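Local coordinates for ATP-dependent Clp protease proteolytic subunit (Plasmodium falciparum, PDB 4GM2), which forms the inactive subunit of the apicoplast-localised caseinolytic (Clp) protease complex and belongs to the peptidase S14 family, at residues 115-120 and 163-168; 29-34 and 50-55; 35-40 and 108-113. One frame throughout, in Å; residues are numbered along the deposited sequence.

Interaction 1: residues 115-120 and 163-168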
loop_
_atom_site.group_PDB
_atom_site.type_symbol
_atom_site.label_atom_id
_atom_site.label_comp_id
_atom_site.label_asym_id
_atom_site.label_seq_id
_atom_site.Cartn_x
_atom_site.Cartn_y
_atom_site.Cartn_z
ATOM N N ALA A 115 -31.624 2.829 -12.266
ATOM C CA ALA A 115 -32.589 2.169 -11.387
ATOM C C ALA A 115 -33.816 1.626 -12.141
ATOM O O ALA A 115 -34.244 0.493 -11.909
ATOM C CB ALA A 115 -33.011 3.104 -10.263
ATOM N N SER A 116 -34.364 2.430 -13.049
ATOM C CA SER A 116 -35.541 2.039 -13.826
ATOM C C SER A 116 -35.223 0.978 -14.884
ATOM O O SER A 116 -36.130 0.455 -15.541
ATOM C CB SER A 116 -36.155 3.262 -14.506
ATOM O OG SER A 116 -35.239 3.830 -15.433
ATOM N N SER A 117 -33.940 0.671 -15.054
ATOM C CA SER A 117 -33.514 -0.251 -16.097
ATOM C C SER A 117 -33.483 -1.704 -15.621
ATOM O O SER A 117 -33.221 -2.611 -16.407
ATOM C CB SER A 117 -32.165 0.179 -16.676
ATOM O OG SER A 117 -32.286 1.420 -17.361
ATOM N N GLY A 118 -33.770 -1.916 -14.337
ATOM C CA GLY A 118 -33.865 -3.257 -13.770
ATOM C C GLY A 118 -35.030 -4.016 -14.375
ATOM O O GLY A 118 -35.923 -3.415 -14.984
ATOM N N LYS A 119 -35.017 -5.339 -14.217
ATOM C CA LYS A 119 -36.076 -6.200 -14.735
ATOM C C LYS A 119 -37.440 -5.726 -14.239
ATOM O O LYS A 119 -37.615 -5.461 -13.046
ATOM C CB LYS A 119 -35.829 -7.656 -14.322
ATOM C CG LYS A 119 -36.804 -8.656 -14.928
ATOM C CD LYS A 119 -36.740 -9.994 -14.208
ATOM C CE LYS A 119 -37.668 -11.022 -14.834
ATOM N NZ LYS A 119 -37.286 -11.363 -16.234
ATOM N N LYS A 120 -38.397 -5.604 -15.156
ATOM C CA LYS A 120 -39.748 -5.198 -14.780
ATOM C C LYS A 120 -40.361 -6.190 -13.801
ATOM O O LYS A 120 -40.382 -7.400 -14.048
ATOM C CB LYS A 120 -40.646 -4.997 -16.001
ATOM C CG LYS A 120 -40.420 -3.660 -16.695
ATOM C CD LYS A 120 -41.643 -3.214 -17.486
ATOM C CE LYS A 120 -41.399 -1.881 -18.183
ATOM N NZ LYS A 120 -40.394 -1.992 -19.278
ATOM N N ILE A 163 -34.121 9.425 -24.007
ATOM C CA ILE A 163 -35.584 9.509 -24.072
ATOM C C ILE A 163 -36.176 8.128 -24.364
ATOM O O ILE A 163 -37.192 7.748 -23.785
ATOM C CB ILE A 163 -36.066 10.542 -25.116
ATOM C CG1 ILE A 163 -35.690 11.964 -24.675
ATOM C CG2 ILE A 163 -37.572 10.446 -25.323
ATOM C CD1 ILE A 163 -35.959 13.038 -25.712
ATOM N N GLU A 164 -35.509 7.380 -25.242
ATOM C CA GLU A 164 -35.947 6.052 -25.672
ATOM C C GLU A 164 -35.935 5.040 -24.523
ATOM O O GLU A 164 -36.883 4.271 -24.351
ATOM C CB GLU A 164 -35.054 5.567 -26.813
ATOM C CG GLU A 164 -35.743 4.679 -27.833
ATOM C CD GLU A 164 -35.028 4.674 -29.173
ATOM O OE1 GLU A 164 -34.672 3.573 -29.643
ATOM O OE2 GLU A 164 -34.818 5.766 -29.757
ATOM N N ILE A 165 -34.856 5.054 -23.744
ATOM C CA ILE A 165 -34.705 4.188 -22.577
ATOM C C ILE A 165 -35.770 4.488 -21.513
ATOM O O ILE A 165 -36.456 3.578 -21.050
ATOM C CB ILE A 165 -33.277 4.293 -21.987
ATOM C CG1 ILE A 165 -32.252 3.743 -22.989
ATOM C CG2 ILE A 165 -33.172 3.572 -20.648
ATOM C CD1 ILE A 165 -30.810 4.090 -22.679
ATOM N N ILE A 166 -35.916 5.761 -21.143
ATOM C CA ILE A 166 -36.879 6.159 -20.115
ATOM C C ILE A 166 -38.316 5.885 -20.563
ATOM O O ILE A 166 -39.139 5.413 -19.772
ATOM C CB ILE A 166 -36.703 7.635 -19.700
ATOM C CG1 ILE A 166 -35.305 7.857 -19.123
ATOM C CG2 ILE A 166 -37.756 8.039 -18.672
ATOM C CD1 ILE A 166 -34.898 9.311 -19.018
ATOM N N SER A 167 -38.605 6.167 -21.833
ATOM C CA SER A 167 -39.917 5.869 -22.415
ATOM C C SER A 167 -40.265 4.383 -22.338
ATOM O O SER A 167 -41.409 4.032 -22.043
ATOM C CB SER A 167 -39.991 6.341 -23.864
ATOM O OG SER A 167 -39.841 7.744 -23.943
ATOM N N LYS A 168 -39.277 3.526 -22.601
ATOM C CA LYS A 168 -39.463 2.079 -22.536
ATOM C C LYS A 168 -39.654 1.593 -21.100
ATOM O O LYS A 168 -40.548 0.789 -20.833
ATOM C CB LYS A 168 -38.289 1.343 -23.194
ATOM C CG LYS A 168 -38.613 -0.092 -23.598
ATOM C CD LYS A 168 -37.377 -0.890 -24.000
ATOM C CE LYS A 168 -36.696 -1.528 -22.794
ATOM N NZ LYS A 168 -35.529 -2.371 -23.180
#

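Interaction 2: residues 29-34 and 50-55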
loop_
_atom_site.group_PDB
_atom_site.type_symbol
_atom_site.label_atom_id
_atom_site.label_comp_id
_atom_site.label_asym_id
_atom_site.label_seq_id
_atom_site.Cartn_x
_atom_site.Cartn_y
_atom_site.Cartn_z
ATOM N N ARG A 29 -23.273 -11.882 -5.423
ATOM C CA ARG A 29 -23.824 -11.275 -6.645
ATOM C C ARG A 29 -24.468 -9.902 -6.386
ATOM O O ARG A 29 -25.501 -9.552 -6.972
ATOM C CB ARG A 29 -24.790 -12.230 -7.357
ATOM C CG ARG A 29 -24.121 -13.480 -7.897
ATOM C CD ARG A 29 -25.107 -14.415 -8.584
ATOM N NE ARG A 29 -25.431 -14.021 -9.959
ATOM C CZ ARG A 29 -24.610 -14.150 -11.003
ATOM N NH1 ARG A 29 -23.387 -14.644 -10.848
ATOM N NH2 ARG A 29 -25.007 -13.766 -12.209
ATOM N N ILE A 30 -23.843 -9.125 -5.507
ATOM C CA ILE A 30 -24.298 -7.766 -5.226
ATOM C C ILE A 30 -23.351 -6.729 -5.830
ATOM O O ILE A 30 -22.134 -6.791 -5.646
ATOM C CB ILE A 30 -24.462 -7.517 -3.705
ATOM C CG1 ILE A 30 -25.497 -8.477 -3.110
ATOM C CG2 ILE A 30 -24.858 -6.071 -3.431
ATOM C CD1 ILE A 30 -25.533 -8.494 -1.597
ATOM N N ILE A 31 -23.920 -5.789 -6.570
ATOM C CA ILE A 31 -23.203 -4.584 -6.980
ATOM C C ILE A 31 -23.851 -3.428 -6.229
ATOM O O ILE A 31 -25.064 -3.191 -6.357
ATOM C CB ILE A 31 -23.285 -4.348 -8.505
ATOM C CG1 ILE A 31 -22.569 -5.466 -9.258
ATOM C CG2 ILE A 31 -22.667 -3.010 -8.875
ATOM C CD1 ILE A 31 -23.003 -5.601 -10.699
ATOM N N PHE A 32 -23.055 -2.725 -5.431
ATOM C CA PHE A 32 -23.578 -1.620 -4.634
ATOM C C PHE A 32 -23.043 -0.275 -5.123
ATOM O O PHE A 32 -21.932 0.119 -4.774
ATOM C CB PHE A 32 -23.273 -1.851 -3.142
ATOM C CG PHE A 32 -23.811 -0.782 -2.216
ATOM C CD1 PHE A 32 -24.860 0.059 -2.599
ATOM C CD2 PHE A 32 -23.283 -0.644 -0.933
ATOM C CE1 PHE A 32 -25.348 1.030 -1.733
ATOM C CE2 PHE A 32 -23.769 0.324 -0.064
ATOM C CZ PHE A 32 -24.805 1.159 -0.463
ATOM N N LEU A 33 -23.832 0.419 -5.944
ATOM C CA LEU A 33 -23.491 1.785 -6.340
ATOM C C LEU A 33 -23.863 2.711 -5.196
ATOM O O LEU A 33 -25.044 2.882 -4.895
ATOM C CB LEU A 33 -24.210 2.196 -7.628
ATOM C CG LEU A 33 -24.157 3.680 -8.042
ATOM C CD1 LEU A 33 -22.730 4.173 -8.236
ATOM C CD2 LEU A 33 -24.978 3.935 -9.298
ATOM N N SER A 34 -22.851 3.292 -4.558
ATOM C CA SER A 34 -23.058 4.099 -3.354
ATOM C C SER A 34 -22.319 5.426 -3.411
ATOM O O SER A 34 -21.912 5.960 -2.380
ATOM C CB SER A 34 -22.610 3.322 -2.122
ATOM O OG SER A 34 -21.255 2.937 -2.250
ATOM N N LEU A 50 -20.138 -8.089 -16.173
ATOM C CA LEU A 50 -19.507 -9.090 -17.030
ATOM C C LEU A 50 -18.942 -10.250 -16.210
ATOM O O LEU A 50 -19.101 -11.412 -16.581
ATOM C CB LEU A 50 -18.407 -8.467 -17.890
ATOM C CG LEU A 50 -18.794 -7.440 -18.952
ATOM C CD1 LEU A 50 -17.524 -6.827 -19.506
ATOM C CD2 LEU A 50 -19.631 -8.044 -20.071
ATOM N N TYR A 51 -18.306 -9.935 -15.086
ATOM C CA TYR A 51 -17.723 -10.974 -14.243
ATOM C C TYR A 51 -18.775 -11.931 -13.703
ATOM O O TYR A 51 -18.590 -13.142 -13.766
ATOM C CB TYR A 51 -16.903 -10.389 -13.092
ATOM C CG TYR A 51 -16.464 -11.449 -12.112
ATOM C CD1 TYR A 51 -15.362 -12.255 -12.378
ATOM C CD2 TYR A 51 -17.171 -11.664 -10.928
ATOM C CE1 TYR A 51 -14.968 -13.241 -11.489
ATOM C CE2 TYR A 51 -16.785 -12.646 -10.036
ATOM C CZ TYR A 51 -15.684 -13.429 -10.320
ATOM O OH TYR A 51 -15.296 -14.403 -9.431
ATOM N N LEU A 52 -19.868 -11.380 -13.174
ATOM C CA LEU A 52 -20.938 -12.187 -12.585
ATOM C C LEU A 52 -21.640 -13.051 -13.627
ATOM O O LEU A 52 -21.953 -14.214 -13.363
ATOM C CB LEU A 52 -21.954 -11.311 -11.841
ATOM C CG LEU A 52 -21.456 -10.631 -10.561
ATOM C CD1 LEU A 52 -22.471 -9.614 -10.068
ATOM C CD2 LEU A 52 -21.134 -11.643 -9.471
ATOM N N GLU A 53 -21.876 -12.476 -14.805
ATOM C CA GLU A 53 -22.506 -13.195 -15.904
ATOM C C GLU A 53 -21.665 -14.394 -16.354
ATOM O O GLU A 53 -22.223 -15.445 -16.664
ATOM C CB GLU A 53 -22.799 -12.247 -17.077
ATOM C CG GLU A 53 -23.240 -12.927 -18.373
ATOM C CD GLU A 53 -24.654 -13.496 -18.329
ATOM O OE1 GLU A 53 -25.380 -13.260 -17.352
ATOM O OE2 GLU A 53 -25.057 -14.179 -19.287
ATOM N N TYR A 54 -20.340 -14.224 -16.381
ATOM C CA TYR A 54 -19.390 -15.281 -16.758
ATOM C C TYR A 54 -19.271 -16.361 -15.689
ATOM O O TYR A 54 -19.024 -17.532 -15.990
ATOM C CB TYR A 54 -18.002 -14.688 -17.028
ATOM C CG TYR A 54 -17.743 -14.319 -18.472
ATOM C CD1 TYR A 54 -16.908 -15.105 -19.272
ATOM C CD2 TYR A 54 -18.328 -13.180 -19.047
ATOM C CE1 TYR A 54 -16.661 -14.770 -20.598
ATOM C CE2 TYR A 54 -18.089 -12.839 -20.372
ATOM C CZ TYR A 54 -17.255 -13.637 -21.142
ATOM O OH TYR A 54 -17.014 -13.307 -22.457
ATOM N N GLU A 55 -19.431 -15.953 -14.436
ATOM C CA GLU A 55 -19.343 -16.868 -13.312
ATOM C C GLU A 55 -20.582 -17.764 -13.260
ATOM O O GLU A 55 -20.459 -18.975 -13.104
ATOM C CB GLU A 55 -19.174 -16.083 -12.009
ATOM C CG GLU A 55 -18.125 -16.649 -11.069
ATOM C CD GLU A 55 -18.610 -17.871 -10.315
ATOM O OE1 GLU A 55 -17.833 -18.844 -10.202
ATOM O OE2 GLU A 55 -19.768 -17.861 -9.837
HETATM O O HOH W 1 -21.454 -15.451 -8.500
#

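Interaction 3: residues 35-40 and 108-113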
loop_
_atom_site.group_PDB
_atom_site.type_symbol
_atom_site.label_atom_id
_atom_site.label_comp_id
_atom_site.label_asym_id
_atom_site.label_seq_id
_atom_site.Cartn_x
_atom_site.Cartn_y
_atom_site.Cartn_z
ATOM N N SER A 35 -22.152 5.950 -4.621
ATOM C CA SER A 35 -21.430 7.193 -4.848
ATOM C C SER A 35 -21.898 7.820 -6.159
ATOM O O SER A 35 -22.661 7.201 -6.899
ATOM C CB SER A 35 -19.927 6.913 -4.918
ATOM O OG SER A 35 -19.619 6.123 -6.051
ATOM N N PRO A 36 -21.446 9.052 -6.455
ATOM C CA PRO A 36 -21.613 9.579 -7.811
ATOM C C PRO A 36 -20.975 8.638 -8.834
ATOM O O PRO A 36 -19.988 7.977 -8.524
ATOM C CB PRO A 36 -20.837 10.895 -7.766
ATOM C CG PRO A 36 -20.916 11.325 -6.346
ATOM C CD PRO A 36 -20.926 10.071 -5.524
ATOM N N ILE A 37 -21.535 8.564 -10.037
ATOM C CA ILE A 37 -20.983 7.670 -11.056
ATOM C C ILE A 37 -19.809 8.336 -11.784
ATOM O O ILE A 37 -19.964 8.871 -12.887
ATOM C CB ILE A 37 -22.060 7.160 -12.051
ATOM C CG1 ILE A 37 -23.343 6.774 -11.306
ATOM C CG2 ILE A 37 -21.528 5.979 -12.865
ATOM C CD1 ILE A 37 -24.476 6.340 -12.208
ATOM N N TYR A 38 -18.643 8.307 -11.138
ATOM C CA TYR A 38 -17.383 8.758 -11.737
ATOM C C TYR A 38 -16.997 7.840 -12.901
ATOM O O TYR A 38 -17.477 6.707 -12.972
ATOM C CB TYR A 38 -16.255 8.729 -10.702
ATOM C CG TYR A 38 -16.504 9.540 -9.452
ATOM C CD1 TYR A 38 -16.925 8.923 -8.275
ATOM C CD2 TYR A 38 -16.297 10.920 -9.437
ATOM C CE1 TYR A 38 -17.150 9.658 -7.122
ATOM C CE2 TYR A 38 -16.517 11.664 -8.288
ATOM C CZ TYR A 38 -16.945 11.029 -7.138
ATOM O OH TYR A 38 -17.165 11.759 -5.997
ATOM N N PRO A 39 -16.118 8.317 -13.809
ATOM C CA PRO A 39 -15.646 7.487 -14.927
ATOM C C PRO A 39 -15.236 6.065 -14.525
ATOM O O PRO A 39 -15.580 5.111 -15.228
ATOM C CB PRO A 39 -14.438 8.263 -15.452
ATOM C CG PRO A 39 -14.763 9.688 -15.153
ATOM C CD PRO A 39 -15.624 9.705 -13.915
ATOM N N HIS A 40 -14.531 5.927 -13.403
ATOM C CA HIS A 40 -14.062 4.618 -12.942
ATOM C C HIS A 40 -15.145 3.766 -12.331
ATOM O O HIS A 40 -15.018 2.538 -12.285
ATOM C CB HIS A 40 -12.897 4.770 -11.968
ATOM C CG HIS A 40 -13.270 5.430 -10.669
ATOM N ND1 HIS A 40 -13.663 4.730 -9.589
ATOM C CD2 HIS A 40 -13.293 6.774 -10.296
ATOM C CE1 HIS A 40 -13.926 5.577 -8.575
ATOM N NE2 HIS A 40 -13.700 6.828 -9.010
ATOM N N TYR A 108 -30.577 9.843 -8.533
ATOM C CA TYR A 108 -30.768 11.084 -9.272
ATOM C C TYR A 108 -30.127 11.030 -10.654
ATOM O O TYR A 108 -29.065 10.437 -10.834
ATOM C CB TYR A 108 -30.201 12.270 -8.490
ATOM C CG TYR A 108 -30.821 12.513 -7.128
ATOM C CD1 TYR A 108 -32.103 12.053 -6.817
ATOM C CD2 TYR A 108 -30.135 13.242 -6.159
ATOM C CE1 TYR A 108 -32.670 12.291 -5.576
ATOM C CE2 TYR A 108 -30.695 13.485 -4.913
ATOM C CZ TYR A 108 -31.962 13.008 -4.627
ATOM O OH TYR A 108 -32.516 13.247 -3.391
ATOM N N GLY A 109 -30.789 11.652 -11.628
ATOM C CA GLY A 109 -30.263 11.766 -12.982
ATOM C C GLY A 109 -30.002 10.431 -13.644
ATOM O O GLY A 109 -30.920 9.631 -13.838
ATOM N N ILE A 110 -28.742 10.189 -13.987
ATOM C CA ILE A 110 -28.371 8.961 -14.686
ATOM C C ILE A 110 -28.510 7.738 -13.778
ATOM O O ILE A 110 -28.673 6.613 -14.260
ATOM C CB ILE A 110 -26.967 9.049 -15.330
ATOM C CG1 ILE A 110 -25.879 9.295 -14.273
ATOM C CG2 ILE A 110 -26.950 10.134 -16.400
ATOM C CD1 ILE A 110 -24.464 9.066 -14.766
ATOM N N ALA A 111 -28.467 7.967 -12.467
ATOM C CA ALA A 111 -28.697 6.902 -11.497
ATOM C C ALA A 111 -30.170 6.489 -11.472
ATOM O O ALA A 111 -30.490 5.336 -11.179
ATOM C CB ALA A 111 -28.226 7.322 -10.115
ATOM N N CYS A 112 -31.057 7.433 -11.787
ATOM C CA CYS A 112 -32.490 7.147 -11.902
ATOM C C CYS A 112 -32.785 6.302 -13.143
ATOM O O CYS A 112 -33.584 5.363 -13.083
ATOM C CB CYS A 112 -33.302 8.441 -11.932
ATOM S SG CYS A 112 -35.094 8.211 -11.943
ATOM N N ILE A 113 -32.142 6.645 -14.257
ATOM C CA ILE A 113 -32.213 5.856 -15.489
ATOM C C ILE A 113 -31.769 4.422 -15.204
ATOM O O ILE A 113 -32.439 3.453 -15.588
ATOM C CB ILE A 113 -31.317 6.467 -16.591
ATOM C CG1 ILE A 113 -31.844 7.843 -17.006
ATOM C CG2 ILE A 113 -31.221 5.540 -17.797
ATOM C CD1 ILE A 113 -30.832 8.698 -17.736
#

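Interaction 1: residues 115-120 and 163-168
The loop that leaves helix 110-116 packs on helix 148-170 through S117 and K120, which meet I165 and K168 near the C-terminal end of that helix. The contact is small and partly buried. Its polar part is a single hydrogen bond from K120 NZ to the backbone oxygen K168 O, 3.2 Å long. The donor comes from above the carbonyl plane, about 37° out of it. The K120 chain runs extended as far as CE and bends only at its last torsion (chi4 68°), which turns the ammonium group onto K168 O. The K168 ammonium is 6.2 Å from K120 NZ, measured NZ to NZ. The two lysine chains therefore share this exposed margin without their charged ends meeting.

Deeper in, S117 OG lies 4.0 Å from the methyl I165 CG2, a loose packing contact. That hydroxyl has its polar partners in I113 O, in the last turn of helix 110-116, and N169 ND2. I165 also rests on V89 and I86 of helix 81-94. This is helix-end packing in the alpha/beta fold of the Clp protease family, where the long helix 148-170 meets the short one that follows strand 106-108.

Interaction 2: residues 29-34 and 50-55
R29, just before strand 30-33, packs on L52 in the last turns of helix 39-55. R29 is itself the C-prime residue of the Schellman motif that ends helix 23-26, with a positive phi of 60°. From CB the chain leaves with CG beside the backbone N. R29 CG lies 3.8 Å from the methyl L52 CD2, so the aliphatic part of the arginine packs on the leucine. The other methyl, L52 CD1, touches R29 CA and also I31 CD1, at 4.1 Å from the latter. The arginine and leucine side chains run antiparallel alongside each other.

The chain bends about the CG-CD bond (chi3 81°), and this brings the guanidinium to the helix backbone. NE bonds to P60 O. NH1 gives the main bond of the contact, 2.9 Å to L52 O, with an N-H...O angle of 156°. L52 O lies in the guanidinium plane, at its edge, but NH1 stands above the plane of the carbonyl. NH2 adds a weak bond of 3.3 Å to the same L52 O, and its stronger partner is K59 O. L52 CB lies over one face of the guanidinium, 3.8 Å from NH1. A water 3.1 Å from R29 NH1 accepts from it and donates to E55 OE2, linking two charged groups that do not touch directly.

The contact ties the first strand and the helix of a beta-alpha-beta crossover, with strand 61-67 as its second strand. One buried arginine thus serves several backbone oxygens at once: L52 near the helix end, and K59 and P60 just before the next strand. Its charge is probably stabilised by these carbonyls and by the carboxylates nearby.

Interaction 3: residues 35-40 and 108-113
I37 is the centre of an inverse gamma turn, and its CA comes within 7.8 Å of the CA of A111 in the first turn of helix 110-116. The turn belongs to the link between strand 30-33 and helix 39-55 in the alpha/beta fold of the Clp protease family. A weak bond from Y38 N to P36 O closes it. The partner helix opens after strand 106-108. G109 is its N-cap residue and has a positive phi (60°), a value that favours glycine. In active ClpP subunits the catalytic serine sits at the start of this helix. Here the family sequence pattern probably places G109 at that point, consistent with an inactive subunit.

The contact is wholly apolar and buried. I37 directs its side chain at the helix, with CG1 beside the backbone N and the chain extended to CD1. I110 holds CG1 between its backbone N and carbonyl carbon (chi1 60°), and its own CD1 reaches back to I37. The two isoleucines meet obliquely. I110 CD1 also approaches I37 CB at 4.1 Å, so it lies alongside the branch point as well as the end of the chain. A111 adds a lighter touch, through both its CA and its methyl.

Backbone bonds pair I37 with G69 and Y108 with S67, so the two segments are joined to the same short stretch of chain, and I37 O also accepts from N78 ND2. Y108 packs on E154 of a neighbouring subunit, which puts the start of this helix close to a subunit boundary. At the centre, the methyl I37 CD1 lies 3.7 Å from I110 CD1 and 4.4 Å from A111 CB.

How the interactions relate
The three contacts form a rough triangle within one alpha/beta subunit of a seven-chain assembly. Interaction 2 and interaction 3 use adjoining segments, 29-34 and 35-40, and both draw on helix 39-55; their segments alternate along the chain and their centres are 16 Å apart. Interaction 1 comes last, opening after both others have closed. It shares helix 110-116 with interaction 3, with centres 15 Å apart. These two touch where I166 CD1 packs 3.9 Å from I113 CG1. Interactions 1 and 2 lie 19 Å apart between centres and do not meet. Helix 39-55 thus links interactions 2 and 3, and helix 110-116 links interactions 1 and 3.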